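Local structure of pullulanase (2YOC) at residues Ile44-Ile49 with Tyr96-Val101; Val306-Tyr311 with Tyr345-Thr350. The protein hydrolyses alpha-1,6-glucosidic linkages in pullulan and related dextrins, as a secreted pullulanase of Klebsiella oxytoca. All blocks are in the same frame, centred on the assembly; numbering follows the deposited sequence.

Interaction 1 of 2, residues Ile44-Ile49 with Tyr96-Val101; sequences IHLVDI and YGPYWV
Four backbone hydrogen bonds join I44-D48 to Y96-W100. I44 and W100 form an antiparallel hydrogen-bonded pair, I44 N to W100 O at 3.2 Å and W100 N to I44 O at 3.1 Å. Next comes L46 N to P98 O, 2.9 Å, whose donor is tilted from the carbonyl plane. The last, D48 N to Y96 O at 2.8 Å, is more bent, 145° at the hydrogen, and lies where regular strand pairing has given way to loop. Here G97, with a positive phi of 133°, brings its CA to 3.4 Å from L46 O in a CA-H...O contact. Segment 96-101 falls in the bacterial pullulanase-associated family of the transthyretin clan; 41-46 is the middle strand of a small mixed sheet, between 99-103 and 138-141. Apolar contacts fall mainly on the L46 side. L46 has CG anti to its own N (chi1 -177°), and its CB and CD2 meet the P98 ring, CD2 to CD at 3.8 Å, while L46 CB also reaches the edge of the W100 indole at CZ3, 4.0 Å. On the face opposite I44 and W100, H45 CD2 lies 4.0 Å from Y99 CB. Side-chain polar ends turn to other partners: H45 ND1 to V139 O, W100 NE1 to T88 O, Y96 OH to A29 O, and D48, N-cap of helix 49-52, through OD2 to Y60 OH.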
ATOM      1  N   ILE B  44      29.930  13.425 -53.424  1.00140.29           N
ATOM      2  CA  ILE B  44      29.142  14.047 -52.349  1.00137.92           C
ATOM      3  C   ILE B  44      30.051  14.989 -51.548  1.00141.02           C
ATOM      4  O   ILE B  44      31.093  14.557 -51.049  1.00140.63           O
ATOM      5  CB  ILE B  44      28.420  13.014 -51.420  1.00139.34           C
ATOM      6  CG1 ILE B  44      27.710  11.856 -52.187  1.00140.33           C
ATOM      7  CG2 ILE B  44      27.490  13.695 -50.395  1.00138.26           C
ATOM      8  CD1 ILE B  44      26.577  12.189 -53.213  1.00147.97           C
ATOM      9  N   HIS B  45      29.653  16.271 -51.439  1.00136.83           N
ATOM     10  CA  HIS B  45      30.396  17.284 -50.692  1.00135.79           C
ATOM     11  C   HIS B  45      29.772  17.504 -49.332  1.00137.41           C
ATOM     12  O   HIS B  45      28.554  17.708 -49.225  1.00135.99           O
ATOM     13  CB  HIS B  45      30.362  18.643 -51.400  1.00137.47           C
ATOM     14  CG  HIS B  45      30.903  18.670 -52.789  1.00142.93           C
ATOM     15  ND1 HIS B  45      30.070  18.542 -53.885  1.00145.91           N
ATOM     16  CD2 HIS B  45      32.161  18.915 -53.218  1.00145.73           C
ATOM     17  CE1 HIS B  45      30.854  18.671 -54.943  1.00147.01           C
ATOM     18  NE2 HIS B  45      32.119  18.904 -54.590  1.00147.29           N
ATOM     19  N   LEU B  46      30.604  17.526 -48.294  1.00132.68           N
ATOM     20  CA  LEU B  46      30.092  17.884 -46.986  1.00130.36           C
ATOM     21  C   LEU B  46      30.450  19.348 -46.835  1.00134.37           C
ATOM     22  O   LEU B  46      31.624  19.718 -46.951  1.00133.85           O
ATOM     23  CB  LEU B  46      30.681  17.048 -45.834  1.00129.09           C
ATOM     24  CG  LEU B  46      30.095  17.375 -44.450  1.00131.29           C
ATOM     25  CD1 LEU B  46      28.985  16.447 -44.113  1.00130.74           C
ATOM     26  CD2 LEU B  46      31.141  17.334 -43.361  1.00131.92           C
ATOM     27  N   VAL B  47      29.437  20.192 -46.676  1.00131.45           N
ATOM     28  CA  VAL B  47      29.703  21.603 -46.489  1.00131.92           C
ATOM     29  C   VAL B  47      29.839  21.812 -44.976  1.00137.67           C
ATOM     30  O   VAL B  47      28.852  21.755 -44.224  1.00136.43           O
ATOM     31  CB  VAL B  47      28.705  22.541 -47.209  1.00135.95           C
ATOM     32  CG1 VAL B  47      29.144  23.997 -47.075  1.00135.87           C
ATOM     33  CG2 VAL B  47      28.581  22.171 -48.688  1.00137.06           C
ATOM     34  N   ASP B  48      31.108  21.911 -44.536  1.00136.01           N
ATOM     35  CA  ASP B  48      31.458  22.073 -43.132  1.00135.38           C
ATOM     36  C   ASP B  48      31.293  23.511 -42.723  1.00140.77           C
ATOM     37  O   ASP B  48      32.048  24.385 -43.162  1.00140.88           O
ATOM     38  CB  ASP B  48      32.882  21.560 -42.828  1.00137.41           C
ATOM     39  CG  ASP B  48      33.193  21.367 -41.349  1.00144.20           C
ATOM     40  OD1 ASP B  48      32.243  21.361 -40.529  1.00142.72           O
ATOM     41  OD2 ASP B  48      34.382  21.197 -41.013  1.00150.29           O
ATOM     42  N   ILE B  49      30.268  23.754 -41.908  1.00138.09           N
ATOM     43  CA  ILE B  49      29.944  25.079 -41.384  1.00138.05           C
ATOM     44  C   ILE B  49      30.992  25.464 -40.342  1.00142.98           C
ATOM     45  O   ILE B  49      31.603  26.518 -40.480  1.00143.14           O
ATOM     46  CB  ILE B  49      28.454  25.189 -40.922  1.00140.12           C
ATOM     47  CG1 ILE B  49      28.136  26.514 -40.173  1.00139.59           C
ATOM     48  CG2 ILE B  49      27.929  23.926 -40.185  1.00139.65           C
ATOM     49  CD1 ILE B  49      26.809  27.163 -40.567  1.00142.30           C
ATOM     50  N   TYR B  96      36.071  24.524 -47.434  1.00137.08           N
ATOM     51  CA  TYR B  96      34.628  24.270 -47.395  1.00136.61           C
ATOM     52  C   TYR B  96      34.142  22.968 -46.775  1.00138.26           C
ATOM     53  O   TYR B  96      32.986  22.881 -46.342  1.00137.28           O
ATOM     54  CB  TYR B  96      33.987  24.560 -48.754  1.00139.66           C
ATOM     55  CG  TYR B  96      34.234  25.987 -49.208  1.00143.11           C
ATOM     56  CD1 TYR B  96      33.506  27.048 -48.669  1.00144.57           C
ATOM     57  CD2 TYR B  96      35.224  26.282 -50.140  1.00145.50           C
ATOM     58  CE1 TYR B  96      33.735  28.369 -49.068  1.00146.40           C
ATOM     59  CE2 TYR B  96      35.462  27.600 -50.544  1.00147.32           C
ATOM     60  CZ  TYR B  96      34.716  28.640 -50.002  1.00154.25           C
ATOM     61  OH  TYR B  96      34.950  29.940 -50.376  1.00155.62           O
ATOM     62  N   GLY B  97      35.031  21.994 -46.702  1.00133.30           N
ATOM     63  CA  GLY B  97      34.729  20.695 -46.131  1.00131.56           C
ATOM     64  C   GLY B  97      35.203  19.545 -46.990  1.00134.14           C
ATOM     65  O   GLY B  97      35.747  19.752 -48.081  1.00135.00           O
ATOM     66  N   PRO B  98      34.989  18.304 -46.519  1.00128.19           N
ATOM     67  CA  PRO B  98      35.458  17.149 -47.279  1.00128.56           C
ATOM     68  C   PRO B  98      34.539  16.783 -48.432  1.00133.56           C
ATOM     69  O   PRO B  98      33.498  17.409 -48.643  1.00132.54           O
ATOM     70  CB  PRO B  98      35.501  16.054 -46.218  1.00129.07           C
ATOM     71  CG  PRO B  98      34.408  16.387 -45.306  1.00131.89           C
ATOM     72  CD  PRO B  98      34.352  17.887 -45.253  1.00127.58           C
ATOM     73  N   TYR B  99      34.946  15.758 -49.173  1.00132.16           N
ATOM     74  CA  TYR B  99      34.208  15.175 -50.287  1.00133.62           C
ATOM     75  C   TYR B  99      34.584  13.706 -50.454  1.00137.96           C
ATOM     76  O   TYR B  99      35.677  13.292 -50.056  1.00137.46           O
ATOM     77  CB  TYR B  99      34.407  15.963 -51.597  1.00136.96           C
ATOM     78  CG  TYR B  99      35.842  16.035 -52.075  1.00140.80           C
ATOM     79  CD1 TYR B  99      36.681  17.072 -51.671  1.00141.50           C
ATOM     80  CD2 TYR B  99      36.351  15.091 -52.963  1.00144.36           C
ATOM     81  CE1 TYR B  99      37.994  17.158 -52.127  1.00143.47           C
ATOM     82  CE2 TYR B  99      37.673  15.148 -53.398  1.00146.61           C
ATOM     83  CZ  TYR B  99      38.488  16.192 -52.987  1.00153.38           C
ATOM     84  OH  TYR B  99      39.784  16.275 -53.431  1.00157.25           O
ATOM     85  N   TRP B 100      33.666  12.919 -51.015  1.00135.52           N
ATOM     86  CA  TRP B 100      33.881  11.502 -51.265  1.00136.57           C
ATOM     87  C   TRP B 100      33.607  11.217 -52.725  1.00142.13           C
ATOM     88  O   TRP B 100      32.522  11.547 -53.209  1.00142.04           O
ATOM     89  CB  TRP B 100      32.939  10.649 -50.424  1.00134.47           C
ATOM     90  CG  TRP B 100      33.276  10.571 -48.973  1.00134.44           C
ATOM     91  CD1 TRP B 100      33.801   9.499 -48.316  1.00137.28           C
ATOM     92  CD2 TRP B 100      32.980  11.554 -47.964  1.00133.15           C
ATOM     93  NE1 TRP B 100      33.865   9.754 -46.963  1.00135.64           N
ATOM     94  CE2 TRP B 100      33.385  11.017 -46.723  1.00136.33           C
ATOM     95  CE3 TRP B 100      32.397  12.836 -47.987  1.00134.13           C
ATOM     96  CZ2 TRP B 100      33.244  11.721 -45.521  1.00134.29           C
ATOM     97  CZ3 TRP B 100      32.280  13.540 -46.800  1.00134.26           C
ATOM     98  CH2 TRP B 100      32.707  12.987 -45.586  1.00133.99           C
ATOM     99  N   VAL B 101      34.571  10.603 -53.432  1.00139.04           N
ATOM    100  CA  VAL B 101      34.377  10.205 -54.823  1.00139.94           C
ATOM    101  C   VAL B 101      33.882   8.748 -54.747  1.00142.50           C
ATOM    102  O   VAL B 101      34.666   7.844 -54.453  1.00142.45           O
ATOM    103  CB  VAL B 101      35.653  10.409 -55.686  1.00145.51           C
ATOM    104  CG1 VAL B 101      35.469   9.848 -57.096  1.00147.35           C
ATOM    105  CG2 VAL B 101      36.034  11.884 -55.752  1.00145.12           C
TER

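Interaction 2 of 2, residues Val306-Tyr311 with Tyr345-Thr350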
ATOM      1  N   VAL B 306      -8.781  38.086 -51.294  1.00 68.15           N
ATOM      2  CA  VAL B 306      -9.807  37.045 -51.283  1.00 65.75           C
ATOM      3  C   VAL B 306     -10.927  37.502 -52.216  1.00 68.49           C
ATOM      4  O   VAL B 306     -11.359  38.648 -52.112  1.00 66.42           O
ATOM      5  CB  VAL B 306     -10.375  36.700 -49.875  1.00 67.17           C
ATOM      6  CG1 VAL B 306     -11.231  35.429 -49.928  1.00 65.94           C
ATOM      7  CG2 VAL B 306      -9.279  36.559 -48.832  1.00 65.24           C
ATOM      8  N   ASP B 307     -11.395  36.603 -53.115  1.00 68.40           N
ATOM      9  CA  ASP B 307     -12.509  36.836 -54.061  1.00 70.68           C
ATOM     10  C   ASP B 307     -13.491  35.652 -53.987  1.00 75.85           C
ATOM     11  O   ASP B 307     -13.047  34.511 -53.821  1.00 77.22           O
ATOM     12  CB  ASP B 307     -12.011  36.922 -55.528  1.00 74.37           C
ATOM     13  CG  ASP B 307     -11.081  38.062 -55.931  1.00 94.17           C
ATOM     14  OD1 ASP B 307     -10.740  38.895 -55.061  1.00 96.77           O
ATOM     15  OD2 ASP B 307     -10.678  38.110 -57.120  1.00102.28           O
ATOM     16  N   VAL B 308     -14.803  35.894 -54.138  1.00 70.51           N
ATOM     17  CA  VAL B 308     -15.760  34.792 -54.202  1.00 68.87           C
ATOM     18  C   VAL B 308     -15.832  34.475 -55.685  1.00 73.11           C
ATOM     19  O   VAL B 308     -16.002  35.388 -56.495  1.00 74.49           O
ATOM     20  CB  VAL B 308     -17.184  35.094 -53.663  1.00 72.17           C
ATOM     21  CG1 VAL B 308     -17.966  33.798 -53.431  1.00 70.66           C
ATOM     22  CG2 VAL B 308     -17.155  35.931 -52.395  1.00 71.14           C
ATOM     23  N   VAL B 309     -15.674  33.209 -56.046  1.00 68.14           N
ATOM     24  CA  VAL B 309     -15.778  32.787 -57.448  1.00 69.02           C
ATOM     25  C   VAL B 309     -17.065  32.011 -57.472  1.00 70.14           C
ATOM     26  O   VAL B 309     -17.207  31.082 -56.677  1.00 69.77           O
ATOM     27  CB  VAL B 309     -14.575  31.922 -57.930  1.00 72.53           C
ATOM     28  CG1 VAL B 309     -14.664  31.638 -59.422  1.00 73.30           C
ATOM     29  CG2 VAL B 309     -13.248  32.584 -57.589  1.00 72.49           C
ATOM     30  N   VAL B 310     -18.009  32.413 -58.312  1.00 64.58           N
ATOM     31  CA  VAL B 310     -19.313  31.760 -58.392  1.00 63.46           C
ATOM     32  C   VAL B 310     -19.375  30.945 -59.686  1.00 69.18           C
ATOM     33  O   VAL B 310     -19.066  31.457 -60.768  1.00 67.21           O
ATOM     34  CB  VAL B 310     -20.488  32.777 -58.252  1.00 66.62           C
ATOM     35  CG1 VAL B 310     -21.846  32.091 -58.290  1.00 65.34           C
ATOM     36  CG2 VAL B 310     -20.350  33.615 -56.985  1.00 65.21           C
ATOM     37  N   TYR B 311     -19.763  29.667 -59.544  1.00 67.72           N
ATOM     38  CA  TYR B 311     -19.852  28.704 -60.629  1.00 69.40           C
ATOM     39  C   TYR B 311     -21.246  28.228 -60.946  1.00 76.59           C
ATOM     40  O   TYR B 311     -22.078  28.041 -60.048  1.00 73.12           O
ATOM     41  CB  TYR B 311     -19.012  27.472 -60.300  1.00 69.20           C
ATOM     42  CG  TYR B 311     -17.527  27.718 -60.295  1.00 71.18           C
ATOM     43  CD1 TYR B 311     -16.786  27.628 -61.462  1.00 74.33           C
ATOM     44  CD2 TYR B 311     -16.853  28.003 -59.116  1.00 71.54           C
ATOM     45  CE1 TYR B 311     -15.407  27.793 -61.453  1.00 76.06           C
ATOM     46  CE2 TYR B 311     -15.478  28.202 -59.099  1.00 71.77           C
ATOM     47  CZ  TYR B 311     -14.758  28.099 -60.272  1.00 81.85           C
ATOM     48  OH  TYR B 311     -13.399  28.303 -60.285  1.00 84.76           O
ATOM     49  N   TYR B 345     -19.368  27.601 -55.404  1.00 60.35           N
ATOM     50  CA  TYR B 345     -18.369  28.627 -55.154  1.00 59.70           C
ATOM     51  C   TYR B 345     -17.140  28.075 -54.493  1.00 66.68           C
ATOM     52  O   TYR B 345     -17.159  26.997 -53.871  1.00 66.60           O
ATOM     53  CB  TYR B 345     -18.961  29.781 -54.289  1.00 57.84           C
ATOM     54  CG  TYR B 345     -19.167  29.431 -52.834  1.00 54.91           C
ATOM     55  CD1 TYR B 345     -20.243  28.649 -52.433  1.00 55.88           C
ATOM     56  CD2 TYR B 345     -18.300  29.909 -51.848  1.00 54.26           C
ATOM     57  CE1 TYR B 345     -20.441  28.328 -51.093  1.00 56.62           C
ATOM     58  CE2 TYR B 345     -18.472  29.577 -50.505  1.00 52.96           C
ATOM     59  CZ  TYR B 345     -19.538  28.776 -50.132  1.00 62.56           C
ATOM     60  OH  TYR B 345     -19.711  28.419 -48.812  1.00 62.19           O
ATOM     61  N   ARG B 346     -16.081  28.877 -54.573  1.00 63.47           N
ATOM     62  CA  ARG B 346     -14.802  28.676 -53.921  1.00 62.75           C
ATOM     63  C   ARG B 346     -14.246  30.072 -53.687  1.00 67.23           C
ATOM     64  O   ARG B 346     -14.652  31.016 -54.370  1.00 66.61           O
ATOM     65  CB  ARG B 346     -13.856  27.882 -54.829  1.00 64.85           C
ATOM     66  CG  ARG B 346     -14.244  26.426 -55.007  1.00 70.77           C
ATOM     67  CD  ARG B 346     -13.104  25.614 -55.529  1.00 89.06           C
ATOM     68  NE  ARG B 346     -12.716  26.026 -56.874  1.00 94.23           N
ATOM     69  CZ  ARG B 346     -12.546  25.187 -57.884  1.00 95.60           C
ATOM     70  NH1 ARG B 346     -12.748  23.887 -57.717  1.00 77.22           N
ATOM     71  NH2 ARG B 346     -12.157  25.639 -59.067  1.00 77.79           N
ATOM     72  N   TYR B 347     -13.335  30.211 -52.733  1.00 65.62           N
ATOM     73  CA  TYR B 347     -12.668  31.478 -52.452  1.00 66.76           C
ATOM     74  C   TYR B 347     -11.349  31.436 -53.149  1.00 70.58           C
ATOM     75  O   TYR B 347     -10.608  30.475 -52.966  1.00 68.18           O
ATOM     76  CB  TYR B 347     -12.425  31.678 -50.938  1.00 67.89           C
ATOM     77  CG  TYR B 347     -13.698  31.777 -50.138  1.00 70.68           C
ATOM     78  CD1 TYR B 347     -14.629  32.776 -50.397  1.00 73.70           C
ATOM     79  CD2 TYR B 347     -14.000  30.839 -49.154  1.00 70.40           C
ATOM     80  CE1 TYR B 347     -15.823  32.850 -49.691  1.00 74.07           C
ATOM     81  CE2 TYR B 347     -15.192  30.909 -48.432  1.00 70.60           C
ATOM     82  CZ  TYR B 347     -16.091  31.929 -48.693  1.00 80.24           C
ATOM     83  OH  TYR B 347     -17.263  32.034 -47.995  1.00 83.87           O
ATOM     84  N   ALA B 348     -11.053  32.455 -53.966  1.00 70.04           N
ATOM     85  CA  ALA B 348      -9.770  32.556 -54.650  1.00 71.33           C
ATOM     86  C   ALA B 348      -8.841  33.352 -53.730  1.00 77.47           C
ATOM     87  O   ALA B 348      -9.048  34.559 -53.506  1.00 78.45           O
ATOM     88  CB  ALA B 348      -9.933  33.252 -55.974  1.00 73.83           C
HETATM   89  N   MSE B 349      -7.868  32.636 -53.120  1.00 71.52           N
HETATM   90  CA  MSE B 349      -6.921  33.190 -52.169  1.00 68.85           C
HETATM   91  C   MSE B 349      -5.663  33.736 -52.832  1.00 74.81           C
HETATM   92  O   MSE B 349      -5.226  33.250 -53.881  1.00 76.02           O
HETATM   93  CB  MSE B 349      -6.468  32.099 -51.207  1.00 69.29           C
HETATM   94  CG  MSE B 349      -7.592  31.324 -50.547  1.00 74.79           C
HETATM   95 SE   MSE B 349      -8.647  32.394 -49.327  1.00 80.98          SE
HETATM   96  CE  MSE B 349      -7.171  33.071 -48.137  1.00 76.21           C
ATOM     97  N   THR B 350      -5.061  34.725 -52.167  1.00 70.58           N
ATOM     98  CA  THR B 350      -3.755  35.304 -52.450  1.00 70.58           C
ATOM     99  C   THR B 350      -3.172  35.425 -51.049  1.00 74.99           C
ATOM    100  O   THR B 350      -3.559  36.329 -50.296  1.00 75.49           O
ATOM    101  CB  THR B 350      -3.830  36.600 -53.200  1.00 68.62           C
ATOM    102  OG1 THR B 350      -4.452  36.339 -54.454  1.00 80.10           O
ATOM    103  CG2 THR B 350      -2.473  37.181 -53.421  1.00 59.94           C
TER
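This is an antiparallel strand pairing inside the CBM48 domain, a beta-sandwich module related to the isoamylase N-terminal domain, where 305-311 lies between 317-326 and 344-353. Backbone bonds run in two pairs: D307 with A348, and V309 with R346. In the second, V309 N meets R346 O at 2.9 Å, nearly in line with the carbonyl bond. One face carries V306, V308, Y345, Y347 and selenomethionine M349; the first four meet F296 or V298 of strand 293-299, while M349 packs on Y362 and V364 of strand 358-364. V306 CG1 lies 4.0 Å from M349 SE, the two side chains running side by side; bends at chi2 and chi3 of M349 also bring CE near V306 CG2. V308 CG2 meets the Y347 ring at its edge, and the hydroxyls of Y345 and Y347 both bond to D366 OD2. The opposite face holds D307, V309, R346 and A348, where V309 CG2 touches A348 CB at 3.7 Å. R346 is bent at chi3 (-65°), carrying its guanidinium obliquely across the hydroxyl end of Y311, and E363 OE1 takes both a salt bridge from R346 NE and a hydrogen bond with Y311 OH. The Y311 ring and the guanidinium planes stand 73° apart, with Y311 OH 3.2 Å from R346 NH2.

From the N terminus, the chain first lays down 44-49, makes a 46-residue excursion containing strand 63-68, and returns at 96-101, where interaction 1 closes the loop. It then passes through the rest of the pullulanase-associated domain and the N2 domain before 306-311 begins interaction 2. That contact closes a 33-residue excursion rich in strand, including 317-326 and 331-336, when 345-350 arrives. The two loops follow in series, neither nested nor crossed. Their centres are 48 Å apart and their nearest atoms about 33 Å, so each ties together its own beta domain, both lying ahead of the eight-stranded parallel barrel in the sequence.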